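Local coordinates for protein putative mannose-6-phosphate isomerase YvyI (Bacillus subtilis, PDB 1QWR) that probably catalyses the interconversion of D-mannose 6-phosphate and D-fructose 6-phosphate, with one zinc ion bound per subunit, at residues Thr96-His101 / Leu175-Lys180; Val100-Tyr105 / Ala193-Tyr198; Glu119-Ile124 / Tyr168-Gly173; Glu131-His136 / Gly155-Ile160. One frame throughout, in Å; residues are numbered along the deposited sequence.

Contacts 1, 2 and 3 meet at the zinc ion, and contact 4 lies farther out. His101, shared by contacts 1 and 2, His176 of contact 1 and Glu119 of contact 3 bind the metal. The centres of contacts 1 and 2 are about 10 Å apart, and those of contacts 1 and 3 about 11 Å. The centre of contact 4 is about 9 Å from that of contact 1; strands 131-136 and 176-178 are neighbours in one sheet. Contact 4 does not touch contact 2. Along the chain, 96-105 comes first, then 119-124, 131-136, 155-160, 168-173, 175-180 and 193-198. The site is thus assembled from separate strands and loops, with the sheet of contact 4 beside it.

Contact 1: Thr96-His101 / Leu175-Lys180; sequences TSIKVH and LHALCK. With ZN (zinc ion), chain E; SO4 (sulfate ion), chain C.
The zinc site of this type 1 mannose-6-phosphate isomerase brings His101 and His176 together from just past the end of strand 98-100 and from strand 176-178, which run roughly antiparallel. His101 NE2 lies 2.5 Å from the zinc ion, and His176 NE2 lies 2.6 Å from it. The metal is in the plane of each ring, at the edge. Glu119 and a water are the other ligands. The ring planes are 44° apart. His101 CD2 sits at the edge of the His176 ring, 3.3 Å from its CE1. The other nitrogens are held by backbone carbonyls: His176 ND1 by Thr174, His101 ND1 by Ala193.

Lys99 and His176 form an antiparallel hydrogen-bonded pair. Lys99 CG sits between its backbone N and carbonyl carbon (chi1 51°), and this brings CG over one face of the His176 ring. The chain then bends near its end. Lys99 NZ donates to Thr96 OG1 at 2.8 Å, to Ser97 O and to sulfate O4 at 2.9 Å. The sulfate probably comes from the crystallisation liquor. Ser97 N and OG both hold its O1. Replacing Lys99 with an alanine would probably lose the methylene packing on His176 and leave the anion without one of its charged partners.

Leu178 O accepts two bonds. Thr96 N reaches Leu178 O at 3.1 Å, and Thr96 OG1 reaches it at 3.0 Å, in the carbonyl plane on a lone pair. Ile98 CG2 packs on Leu175 CD1.

Beyond the pair, strand 98-100 bonds to strand 195-198 and strand 176-178 bonds to strand 131-136. Ile98 also touches Ile133 and Leu157.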
# COMPACT_ATOMS: atom_id res chain seq x y z
N THR A 96 8.73 11.32 -5.58
CA THR A 96 9.39 10.02 -5.60
C THR A 96 9.89 9.84 -7.02
O THR A 96 9.54 10.62 -7.91
CB THR A 96 8.45 8.83 -5.25
OG1 THR A 96 7.48 8.66 -6.30
CG2 THR A 96 7.74 9.07 -3.93
N SER A 97 10.68 8.79 -7.24
CA SER A 97 11.22 8.54 -8.58
C SER A 97 10.15 8.17 -9.60
O SER A 97 9.06 7.73 -9.23
CB SER A 97 12.26 7.41 -8.50
OG SER A 97 11.64 6.15 -8.24
N ILE A 98 10.44 8.37 -10.88
CA ILE A 98 9.49 8.01 -11.94
C ILE A 98 9.84 6.54 -12.14
O ILE A 98 11.02 6.19 -12.32
CB ILE A 98 9.71 8.84 -13.22
CG1 ILE A 98 9.41 10.31 -12.92
CG2 ILE A 98 8.81 8.35 -14.32
CD1 ILE A 98 9.55 11.23 -14.11
N LYS A 99 8.82 5.68 -12.11
CA LYS A 99 9.10 4.25 -12.17
C LYS A 99 7.98 3.40 -12.75
O LYS A 99 6.89 3.89 -13.04
CB LYS A 99 9.38 3.78 -10.74
CG LYS A 99 8.30 4.20 -9.73
CD LYS A 99 8.78 4.03 -8.29
CE LYS A 99 7.83 4.68 -7.29
NZ LYS A 99 8.24 6.06 -6.92
N VAL A 100 8.29 2.11 -12.90
CA VAL A 100 7.33 1.12 -13.38
C VAL A 100 7.59 -0.18 -12.60
O VAL A 100 8.75 -0.50 -12.28
CB VAL A 100 7.50 0.83 -14.90
CG1 VAL A 100 8.93 0.49 -15.21
CG2 VAL A 100 6.60 -0.33 -15.31
N HIS A 101 6.53 -0.92 -12.28
CA HIS A 101 6.66 -2.19 -11.57
C HIS A 101 6.32 -3.28 -12.55
O HIS A 101 5.36 -3.15 -13.31
CB HIS A 101 5.68 -2.29 -10.39
CG HIS A 101 5.89 -1.25 -9.35
ND1 HIS A 101 7.05 -1.16 -8.61
CD2 HIS A 101 5.07 -0.26 -8.89
CE1 HIS A 101 6.95 -0.16 -7.75
NE2 HIS A 101 5.76 0.39 -7.89
N LEU A 175 3.65 3.44 -15.87
CA LEU A 175 4.72 4.38 -15.55
C LEU A 175 4.08 5.35 -14.58
O LEU A 175 3.00 5.89 -14.86
CB LEU A 175 5.18 5.11 -16.80
CG LEU A 175 6.41 6.00 -16.60
CD1 LEU A 175 7.63 5.16 -16.28
CD2 LEU A 175 6.62 6.82 -17.88
N HIS A 176 4.71 5.58 -13.44
CA HIS A 176 4.10 6.46 -12.45
C HIS A 176 5.07 7.01 -11.42
O HIS A 176 6.26 6.68 -11.42
CB HIS A 176 3.02 5.69 -11.69
CG HIS A 176 3.58 4.57 -10.86
ND1 HIS A 176 3.99 3.37 -11.41
CD2 HIS A 176 3.89 4.50 -9.55
CE1 HIS A 176 4.53 2.62 -10.47
NE2 HIS A 176 4.48 3.29 -9.33
N ALA A 177 4.53 7.85 -10.55
CA ALA A 177 5.27 8.43 -9.43
C ALA A 177 4.33 9.26 -8.55
O ALA A 177 3.47 9.99 -9.05
CB ALA A 177 6.39 9.32 -9.92
N LEU A 178 4.47 9.09 -7.24
CA LEU A 178 3.71 9.92 -6.33
C LEU A 178 4.55 11.20 -6.26
O LEU A 178 5.78 11.14 -6.34
CB LEU A 178 3.63 9.27 -4.94
CG LEU A 178 2.65 8.10 -4.78
CD1 LEU A 178 2.86 7.44 -3.43
CD2 LEU A 178 1.22 8.61 -4.93
N CYS A 179 3.90 12.35 -6.10
CA CYS A 179 4.62 13.61 -6.04
C CYS A 179 4.53 14.29 -4.67
O CYS A 179 3.67 13.95 -3.85
CB CYS A 179 4.16 14.53 -7.16
SG CYS A 179 4.50 13.82 -8.82
N LYS A 180 5.44 15.22 -4.42
CA LYS A 180 5.52 15.92 -3.14
C LYS A 180 4.21 16.40 -2.54
O LYS A 180 3.31 16.85 -3.25
CB LYS A 180 6.48 17.10 -3.24
CG LYS A 180 5.96 18.26 -4.07
CD LYS A 180 6.97 19.40 -4.11
CE LYS A 180 7.34 19.87 -2.71
NZ LYS A 180 8.40 20.92 -2.73
ZN ZN E . 4.93 2.54 -6.92
S SO4 C . 11.04 5.22 -4.86
O1 SO4 C . 11.19 6.49 -5.61
O2 SO4 C . 11.72 5.31 -3.56
O3 SO4 C . 11.58 4.10 -5.64
O4 SO4 C . 9.60 4.99 -4.63
O HOH W 1 5.27 0.96 -4.89

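Contact 2: Val100-Tyr105 / Ala193-Tyr198. With ZN (zinc ion), chain E; SO4 (sulfate ion), chain C.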
# COMPACT_ATOMS: atom_id res chain seq x y z
N VAL A 100 8.29 2.11 -12.90
CA VAL A 100 7.33 1.12 -13.38
C VAL A 100 7.59 -0.18 -12.60
O VAL A 100 8.75 -0.50 -12.28
CB VAL A 100 7.50 0.83 -14.90
CG1 VAL A 100 8.93 0.49 -15.21
CG2 VAL A 100 6.60 -0.33 -15.31
N HIS A 101 6.53 -0.92 -12.28
CA HIS A 101 6.66 -2.19 -11.57
C HIS A 101 6.32 -3.28 -12.55
O HIS A 101 5.36 -3.15 -13.31
CB HIS A 101 5.68 -2.29 -10.39
CG HIS A 101 5.89 -1.25 -9.35
ND1 HIS A 101 7.05 -1.16 -8.61
CD2 HIS A 101 5.07 -0.26 -8.89
CE1 HIS A 101 6.95 -0.16 -7.75
NE2 HIS A 101 5.76 0.39 -7.89
N PRO A 102 7.09 -4.37 -12.56
CA PRO A 102 6.81 -5.47 -13.48
C PRO A 102 5.63 -6.31 -13.00
O PRO A 102 5.22 -6.22 -11.83
CB PRO A 102 8.10 -6.26 -13.48
CG PRO A 102 8.55 -6.12 -12.04
CD PRO A 102 8.32 -4.64 -11.78
N ASP A 103 5.10 -7.12 -13.92
CA ASP A 103 4.00 -8.01 -13.58
C ASP A 103 4.62 -9.29 -13.02
O ASP A 103 5.85 -9.39 -12.95
CB ASP A 103 3.13 -8.28 -14.83
CG ASP A 103 3.82 -9.15 -15.88
OD1 ASP A 103 5.04 -9.33 -15.83
OD2 ASP A 103 3.11 -9.65 -16.78
N ASP A 104 3.80 -10.25 -12.60
CA ASP A 104 4.32 -11.49 -12.02
C ASP A 104 5.29 -12.25 -12.93
O ASP A 104 6.30 -12.82 -12.48
CB ASP A 104 3.18 -12.44 -11.63
CG ASP A 104 2.35 -11.94 -10.46
OD1 ASP A 104 2.79 -11.01 -9.74
OD2 ASP A 104 1.24 -12.51 -10.25
N TYR A 105 4.97 -12.30 -14.22
CA TYR A 105 5.84 -13.02 -15.15
C TYR A 105 7.22 -12.38 -15.26
O TYR A 105 8.25 -13.05 -15.09
CB TYR A 105 5.21 -13.06 -16.54
CG TYR A 105 6.15 -13.66 -17.57
CD1 TYR A 105 6.43 -15.03 -17.56
CD2 TYR A 105 6.79 -12.85 -18.50
CE1 TYR A 105 7.34 -15.58 -18.48
CE2 TYR A 105 7.70 -13.38 -19.41
CZ TYR A 105 7.97 -14.74 -19.39
OH TYR A 105 8.88 -15.26 -20.29
N ALA A 193 9.82 -5.12 -6.27
CA ALA A 193 10.32 -4.97 -7.64
C ALA A 193 9.99 -3.61 -8.25
O ALA A 193 8.83 -3.32 -8.60
CB ALA A 193 9.76 -6.08 -8.50
N THR A 194 11.02 -2.79 -8.39
CA THR A 194 10.86 -1.44 -8.91
C THR A 194 11.94 -1.06 -9.92
O THR A 194 13.12 -1.22 -9.64
CB THR A 194 10.93 -0.41 -7.77
OG1 THR A 194 9.86 -0.67 -6.86
CG2 THR A 194 10.81 1.02 -8.32
N TYR A 195 11.52 -0.55 -11.07
CA TYR A 195 12.45 -0.12 -12.11
C TYR A 195 12.31 1.39 -12.26
O TYR A 195 11.28 1.88 -12.73
CB TYR A 195 12.14 -0.83 -13.45
CG TYR A 195 12.18 -2.35 -13.36
CD1 TYR A 195 13.14 -3.01 -12.58
CD2 TYR A 195 11.26 -3.13 -14.08
CE1 TYR A 195 13.18 -4.41 -12.52
CE2 TYR A 195 11.30 -4.52 -14.02
CZ TYR A 195 12.25 -5.15 -13.24
OH TYR A 195 12.28 -6.52 -13.19
N ARG A 196 13.34 2.13 -11.85
CA ARG A 196 13.30 3.59 -11.93
C ARG A 196 13.84 4.08 -13.27
O ARG A 196 14.81 3.53 -13.78
CB ARG A 196 14.19 4.22 -10.86
CG ARG A 196 13.90 3.77 -9.48
CD ARG A 196 14.57 4.71 -8.48
NE ARG A 196 14.37 4.22 -7.12
CZ ARG A 196 15.22 3.41 -6.50
NH1 ARG A 196 16.32 3.01 -7.11
NH2 ARG A 196 14.95 3.01 -5.27
N VAL A 197 13.21 5.12 -13.82
CA VAL A 197 13.71 5.67 -15.07
C VAL A 197 14.30 7.05 -14.80
O VAL A 197 15.15 7.52 -15.55
CB VAL A 197 12.60 5.78 -16.15
CG1 VAL A 197 11.95 4.41 -16.36
CG2 VAL A 197 11.56 6.81 -15.79
N TYR A 198 13.87 7.69 -13.72
CA TYR A 198 14.35 9.04 -13.38
C TYR A 198 14.17 9.35 -11.91
O TYR A 198 13.11 9.08 -11.34
CB TYR A 198 13.60 10.08 -14.21
CG TYR A 198 14.14 11.48 -14.05
CD1 TYR A 198 15.50 11.74 -14.17
CD2 TYR A 198 13.28 12.56 -13.81
CE1 TYR A 198 16.00 13.05 -14.06
CE2 TYR A 198 13.77 13.86 -13.70
CZ TYR A 198 15.14 14.10 -13.83
OH TYR A 198 15.64 15.37 -13.69
ZN ZN E . 4.93 2.54 -6.92
S SO4 C . 11.04 5.22 -4.86
O1 SO4 C . 11.19 6.49 -5.61
O2 SO4 C . 11.72 5.31 -3.56
O3 SO4 C . 11.58 4.10 -5.64
O4 SO4 C . 9.60 4.99 -4.63
O HOH W 1 5.27 0.96 -4.89
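Ala193 O and Thr194 OG1 both lie at the edge of the His101 ring, near its plane. His101 ND1 donates to Ala193 O at 2.8 Å, with an N-H...O angle of 156°. This bond fixes the rotation of the ring and leaves NE2 for the metal. Thr194 lies alongside, pointing the same way, with OG1 3.1 Å from His101 CE1.

The Tyr195 ring is met obliquely by Pro102. The two side chains cross at about a right angle, with Pro102 CB 3.7 Å from Tyr195 CE2. Pro102 CG also touches Ala193 CB, at 3.7 Å. Tyr195 CG is anti to its carbonyl carbon (chi1 -58°), and from there the ring reaches Pro102. Its hydroxyl bonds Glu111.

Val100 and Tyr195 are an antiparallel hydrogen-bonded pair: Val100 N to Tyr195 O and Tyr195 N to Val100 O are both 3.0 Å. Farther along, Val197 and Tyr198 both face Ile98, a classic beta bulge. A serine in place of Tyr195 would probably open a gap against Pro102 and leave Glu111 without its hydroxyl partner.

Arg196, probably an active-site residue as in relatives, leaves the backbone away from the 100-105 segment, and its chain is extended from CG to NE. Sulfate O3 lies at the edge of its guanidinium, 3.2 Å from Arg196 NE, and NH1 bonds Glu211 O. After Pro102, Asp103 is the N-cap of helix 104-110, with OD1 accepting from Tyr106 N.

Contact 3: Glu119-Ile124 / Tyr168-Gly173. With ZN (zinc ion), chain E.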
# COMPACT_ATOMS: atom_id res chain seq x y z
N GLU A 119 -0.57 -2.32 -7.67
CA GLU A 119 -0.82 -1.65 -6.40
C GLU A 119 -1.91 -0.60 -6.53
O GLU A 119 -2.45 -0.38 -7.61
CB GLU A 119 0.47 -0.99 -5.92
CG GLU A 119 0.97 0.04 -6.94
CD GLU A 119 2.26 0.71 -6.55
OE1 GLU A 119 3.01 0.14 -5.74
OE2 GLU A 119 2.53 1.81 -7.07
N CYS A 120 -2.24 0.05 -5.42
CA CYS A 120 -3.24 1.10 -5.46
C CYS A 120 -2.96 2.10 -4.34
O CYS A 120 -2.27 1.79 -3.33
CB CYS A 120 -4.65 0.50 -5.37
SG CYS A 120 -4.99 -0.26 -3.76
N TRP A 121 -3.47 3.30 -4.52
CA TRP A 121 -3.25 4.38 -3.57
C TRP A 121 -4.52 5.01 -3.06
O TRP A 121 -5.42 5.34 -3.85
CB TRP A 121 -2.44 5.51 -4.20
CG TRP A 121 -1.13 5.14 -4.74
CD1 TRP A 121 -0.22 4.29 -4.18
CD2 TRP A 121 -0.52 5.65 -5.94
NE1 TRP A 121 0.91 4.23 -4.96
CE2 TRP A 121 0.75 5.05 -6.04
CE3 TRP A 121 -0.94 6.55 -6.93
CZ2 TRP A 121 1.62 5.33 -7.10
CZ3 TRP A 121 -0.08 6.82 -7.99
CH2 TRP A 121 1.18 6.22 -8.07
N TYR A 122 -4.61 5.15 -1.75
CA TYR A 122 -5.72 5.87 -1.16
C TYR A 122 -5.04 7.11 -0.62
O TYR A 122 -4.12 7.02 0.20
CB TYR A 122 -6.39 5.13 0.01
CG TYR A 122 -7.36 6.02 0.72
CD1 TYR A 122 -8.58 6.36 0.12
CD2 TYR A 122 -7.05 6.61 1.96
CE1 TYR A 122 -9.46 7.25 0.73
CE2 TYR A 122 -7.93 7.51 2.59
CZ TYR A 122 -9.13 7.83 1.96
OH TYR A 122 -9.98 8.78 2.51
N ILE A 123 -5.48 8.28 -1.07
CA ILE A 123 -4.88 9.52 -0.61
C ILE A 123 -5.50 9.94 0.72
O ILE A 123 -6.64 10.43 0.77
CB ILE A 123 -5.07 10.64 -1.64
CG1 ILE A 123 -4.59 10.17 -3.03
CG2 ILE A 123 -4.36 11.92 -1.17
CD1 ILE A 123 -3.08 9.77 -3.09
N ILE A 124 -4.76 9.77 1.81
CA ILE A 124 -5.28 10.14 3.11
C ILE A 124 -5.34 11.66 3.20
O ILE A 124 -6.36 12.23 3.59
CB ILE A 124 -4.38 9.61 4.26
CG1 ILE A 124 -4.33 8.07 4.23
CG2 ILE A 124 -4.97 10.04 5.60
CD1 ILE A 124 -3.15 7.47 5.02
N TYR A 168 -6.56 5.60 -6.45
CA TYR A 168 -5.98 5.29 -7.77
C TYR A 168 -5.49 3.86 -7.84
O TYR A 168 -4.75 3.40 -6.96
CB TYR A 168 -4.82 6.23 -8.10
CG TYR A 168 -5.24 7.67 -8.20
CD1 TYR A 168 -5.21 8.50 -7.08
CD2 TYR A 168 -5.79 8.18 -9.38
CE1 TYR A 168 -5.73 9.80 -7.13
CE2 TYR A 168 -6.31 9.47 -9.44
CZ TYR A 168 -6.29 10.28 -8.31
OH TYR A 168 -6.87 11.53 -8.34
N TYR A 169 -5.88 3.15 -8.89
CA TYR A 169 -5.44 1.78 -9.09
C TYR A 169 -4.26 1.87 -10.05
O TYR A 169 -4.34 2.57 -11.07
CB TYR A 169 -6.58 0.96 -9.68
CG TYR A 169 -6.27 -0.50 -9.81
CD1 TYR A 169 -6.23 -1.32 -8.69
CD2 TYR A 169 -6.06 -1.07 -11.06
CE1 TYR A 169 -5.99 -2.69 -8.81
CE2 TYR A 169 -5.83 -2.44 -11.19
CZ TYR A 169 -5.80 -3.24 -10.06
OH TYR A 169 -5.65 -4.59 -10.18
N VAL A 170 -3.17 1.17 -9.74
CA VAL A 170 -1.94 1.23 -10.55
C VAL A 170 -1.50 -0.15 -11.01
O VAL A 170 -0.69 -0.81 -10.37
CB VAL A 170 -0.78 1.86 -9.75
CG1 VAL A 170 0.39 2.20 -10.69
CG2 VAL A 170 -1.27 3.11 -9.02
N PRO A 171 -2.04 -0.61 -12.15
CA PRO A 171 -1.69 -1.93 -12.68
C PRO A 171 -0.18 -2.00 -12.92
O PRO A 171 0.44 -0.99 -13.25
CB PRO A 171 -2.44 -1.98 -14.01
CG PRO A 171 -3.62 -1.07 -13.78
CD PRO A 171 -3.03 0.07 -13.01
N SER A 172 0.41 -3.17 -12.74
CA SER A 172 1.84 -3.30 -13.00
C SER A 172 1.97 -2.93 -14.49
O SER A 172 1.03 -3.14 -15.29
CB SER A 172 2.29 -4.74 -12.78
OG SER A 172 1.53 -5.64 -13.57
N GLY A 173 3.12 -2.36 -14.85
CA GLY A 173 3.36 -1.93 -16.22
C GLY A 173 3.06 -0.44 -16.38
O GLY A 173 3.32 0.15 -17.44
ZN ZN E . 4.93 2.54 -6.92
O HOH W 1 5.27 0.96 -4.89
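Glu119 and Val170 lie side by side, pointing the same way, with Glu119 CG 3.8 Å from Val170 CB. Beyond CG the glutamate chain is extended and carries Glu119 OE2 to the zinc ion, 2.5 Å away. OE1 of Glu119 stays 3.3 Å from the metal, so the carboxylate binds mainly through one oxygen. His101, His176 and a water are the other ligands.

The next shell is Trp121. Val170 CG2 stands over one face of its six-membered ring, 3.8 Å from the centroid and only 2° off the normal. This CH-pi contact fills the same face of the sheet from which Glu119 reaches the metal. Trp121 also meets the His176 ring, and its NE1 is bonded to Glu186 OE2. It therefore touches one zinc ligand and shares Val170 with another.

Backbone pairing holds the strands that carry these side chains. Strands 119-126 and 167-170 run antiparallel, consistent with the cupin fold of this family. Glu119 pairs with Val170 and Trp121 with Tyr168 as hydrogen-bonded pairs. Val170 N to Glu119 O is 2.7 Å. The return bond, Glu119 N to Val170 O, is 3.1 Å, with the donor well above the carbonyl plane. Between them, Cys120 and Tyr169 form a non-hydrogen-bonded pair on the other face, where Cys120 CB touches Tyr169 CD1.

Farther out, Tyr168 crosses Trp121 at about a right angle, Tyr168 CB 4.1 Å from Trp121 CE3. Ile123 CG1 sits at the edge of the Tyr168 ring, and the Tyr168 hydroxyl bonds Asp166. On its other side, strand 119-126 pairs with strand 182-189.

Contact 4: Glu131-His136 / Gly155-Ile160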
# COMPACT_ATOMS: atom_id res chain seq x y z
N GLU A 131 -0.19 16.54 -6.97
CA GLU A 131 -0.40 15.78 -8.19
C GLU A 131 0.29 14.43 -8.09
O GLU A 131 1.04 14.15 -7.14
CB GLU A 131 0.24 16.46 -9.40
CG GLU A 131 -0.10 17.90 -9.67
CD GLU A 131 0.67 18.41 -10.89
OE1 GLU A 131 1.92 18.41 -10.84
OE2 GLU A 131 0.02 18.80 -11.89
N ILE A 132 0.04 13.61 -9.09
CA ILE A 132 0.70 12.32 -9.24
C ILE A 132 1.02 12.21 -10.73
O ILE A 132 0.39 12.87 -11.56
CB ILE A 132 -0.19 11.12 -8.82
CG1 ILE A 132 -1.42 11.04 -9.71
CG2 ILE A 132 -0.54 11.24 -7.34
CD1 ILE A 132 -2.24 9.75 -9.53
N ILE A 133 2.02 11.39 -11.05
CA ILE A 133 2.38 11.12 -12.44
C ILE A 133 1.77 9.75 -12.66
O ILE A 133 2.02 8.82 -11.89
CB ILE A 133 3.90 11.06 -12.61
CG1 ILE A 133 4.50 12.45 -12.40
CG2 ILE A 133 4.25 10.54 -14.00
CD1 ILE A 133 6.00 12.45 -12.24
N TYR A 134 0.94 9.63 -13.70
CA TYR A 134 0.25 8.38 -14.00
C TYR A 134 0.06 8.22 -15.51
O TYR A 134 -0.80 8.89 -16.10
CB TYR A 134 -1.13 8.38 -13.33
CG TYR A 134 -1.89 7.08 -13.41
CD1 TYR A 134 -1.92 6.20 -12.32
CD2 TYR A 134 -2.62 6.73 -14.55
CE1 TYR A 134 -2.66 5.02 -12.37
CE2 TYR A 134 -3.37 5.56 -14.60
CZ TYR A 134 -3.39 4.71 -13.51
OH TYR A 134 -4.13 3.56 -13.55
N GLY A 135 0.85 7.34 -16.12
CA GLY A 135 0.75 7.10 -17.54
C GLY A 135 1.67 8.00 -18.34
O GLY A 135 2.38 8.84 -17.78
N HIS A 136 1.65 7.82 -19.67
CA HIS A 136 2.52 8.60 -20.55
C HIS A 136 1.91 8.72 -21.94
O HIS A 136 0.89 8.11 -22.24
CB HIS A 136 3.88 7.92 -20.66
CG HIS A 136 3.81 6.58 -21.33
ND1 HIS A 136 3.55 5.41 -20.65
CD2 HIS A 136 3.88 6.25 -22.64
CE1 HIS A 136 3.46 4.42 -21.52
NE2 HIS A 136 3.65 4.90 -22.73
N GLY A 155 6.54 16.45 -22.13
CA GLY A 155 5.70 15.94 -23.19
C GLY A 155 5.32 14.48 -22.99
O GLY A 155 4.27 14.04 -23.45
N LEU A 156 6.17 13.75 -22.27
CA LEU A 156 5.94 12.32 -22.03
C LEU A 156 4.97 11.96 -20.92
O LEU A 156 4.01 11.22 -21.14
CB LEU A 156 7.26 11.62 -21.73
CG LEU A 156 7.12 10.13 -21.40
CD1 LEU A 156 6.55 9.37 -22.61
CD2 LEU A 156 8.47 9.56 -20.98
N LEU A 157 5.22 12.48 -19.72
CA LEU A 157 4.40 12.15 -18.56
C LEU A 157 3.00 12.73 -18.55
O LEU A 157 2.75 13.81 -19.07
CB LEU A 157 5.11 12.60 -17.28
CG LEU A 157 6.56 12.17 -17.08
CD1 LEU A 157 7.05 12.74 -15.76
CD2 LEU A 157 6.69 10.66 -17.12
N ARG A 158 2.08 11.97 -17.97
CA ARG A 158 0.70 12.42 -17.83
C ARG A 158 0.54 12.67 -16.33
O ARG A 158 1.03 11.90 -15.50
CB ARG A 158 -0.28 11.35 -18.32
CG ARG A 158 -0.25 11.13 -19.82
CD ARG A 158 -1.09 9.93 -20.24
NE ARG A 158 -2.51 10.06 -19.94
CZ ARG A 158 -3.36 10.82 -20.62
NH1 ARG A 158 -2.94 11.53 -21.66
NH2 ARG A 158 -4.65 10.86 -20.27
N ARG A 159 -0.12 13.76 -15.99
CA ARG A 159 -0.29 14.11 -14.59
C ARG A 159 -1.75 14.23 -14.20
O ARG A 159 -2.59 14.60 -15.02
CB ARG A 159 0.46 15.42 -14.29
CG ARG A 159 1.97 15.30 -14.46
CD ARG A 159 2.65 16.66 -14.39
NE ARG A 159 4.11 16.54 -14.22
CZ ARG A 159 4.73 16.44 -13.05
NH1 ARG A 159 4.03 16.43 -11.92
NH2 ARG A 159 6.05 16.35 -13.00
N ILE A 160 -2.05 13.90 -12.95
CA ILE A 160 -3.41 13.95 -12.45
C ILE A 160 -3.41 14.74 -11.15
O ILE A 160 -2.58 14.50 -10.28
CB ILE A 160 -3.96 12.55 -12.16
CG1 ILE A 160 -3.96 11.72 -13.46
CG2 ILE A 160 -5.37 12.65 -11.58
CD1 ILE A 160 -4.51 10.30 -13.28
O HOH W 2 -3.55 9.58 -17.16
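Glu131 and Arg159 approach at a slant, with their carboxylate and guanidinium planes 20° apart. Their salt bridge runs from Glu131 OE1 to Arg159 NH1 at 3.1 Å. Ile133 lies alongside Arg159 and puts CG1 about 4.0 Å over the centre of one guanidinium face. Ile133 CD1 meets Leu157 CD1 at 3.7 Å.

On the other side of the sheet, Ile132 and Ile160 run side by side, with Ile132 CG1 3.8 Å from Ile160 CB. Ile160 CD1 reaches Tyr134 CB. Tyr134 CG is anti to its backbone N (chi1 -172°); the ring turns off from the 155-160 segment, and its hydroxyl bonds Tyr169 O. Leu156 lies alongside His136, pointing the same way, with Leu156 CD1 3.6 Å from His136 CB. Arg158 NE donates to a water that lies within bonding distance of Tyr134 O.

His136 N is buried without a partner. Gly135 has a positive phi (91°), which suits glycine. Tyr134 N gives a hydrogen bond to Arg158 O, while Arg158 N gives one to Gly135 O at 3.2 Å. Tyr134 and Gly135 therefore both lie opposite Arg158, and the register shifts by one: a beta bulge in an antiparallel strand pair.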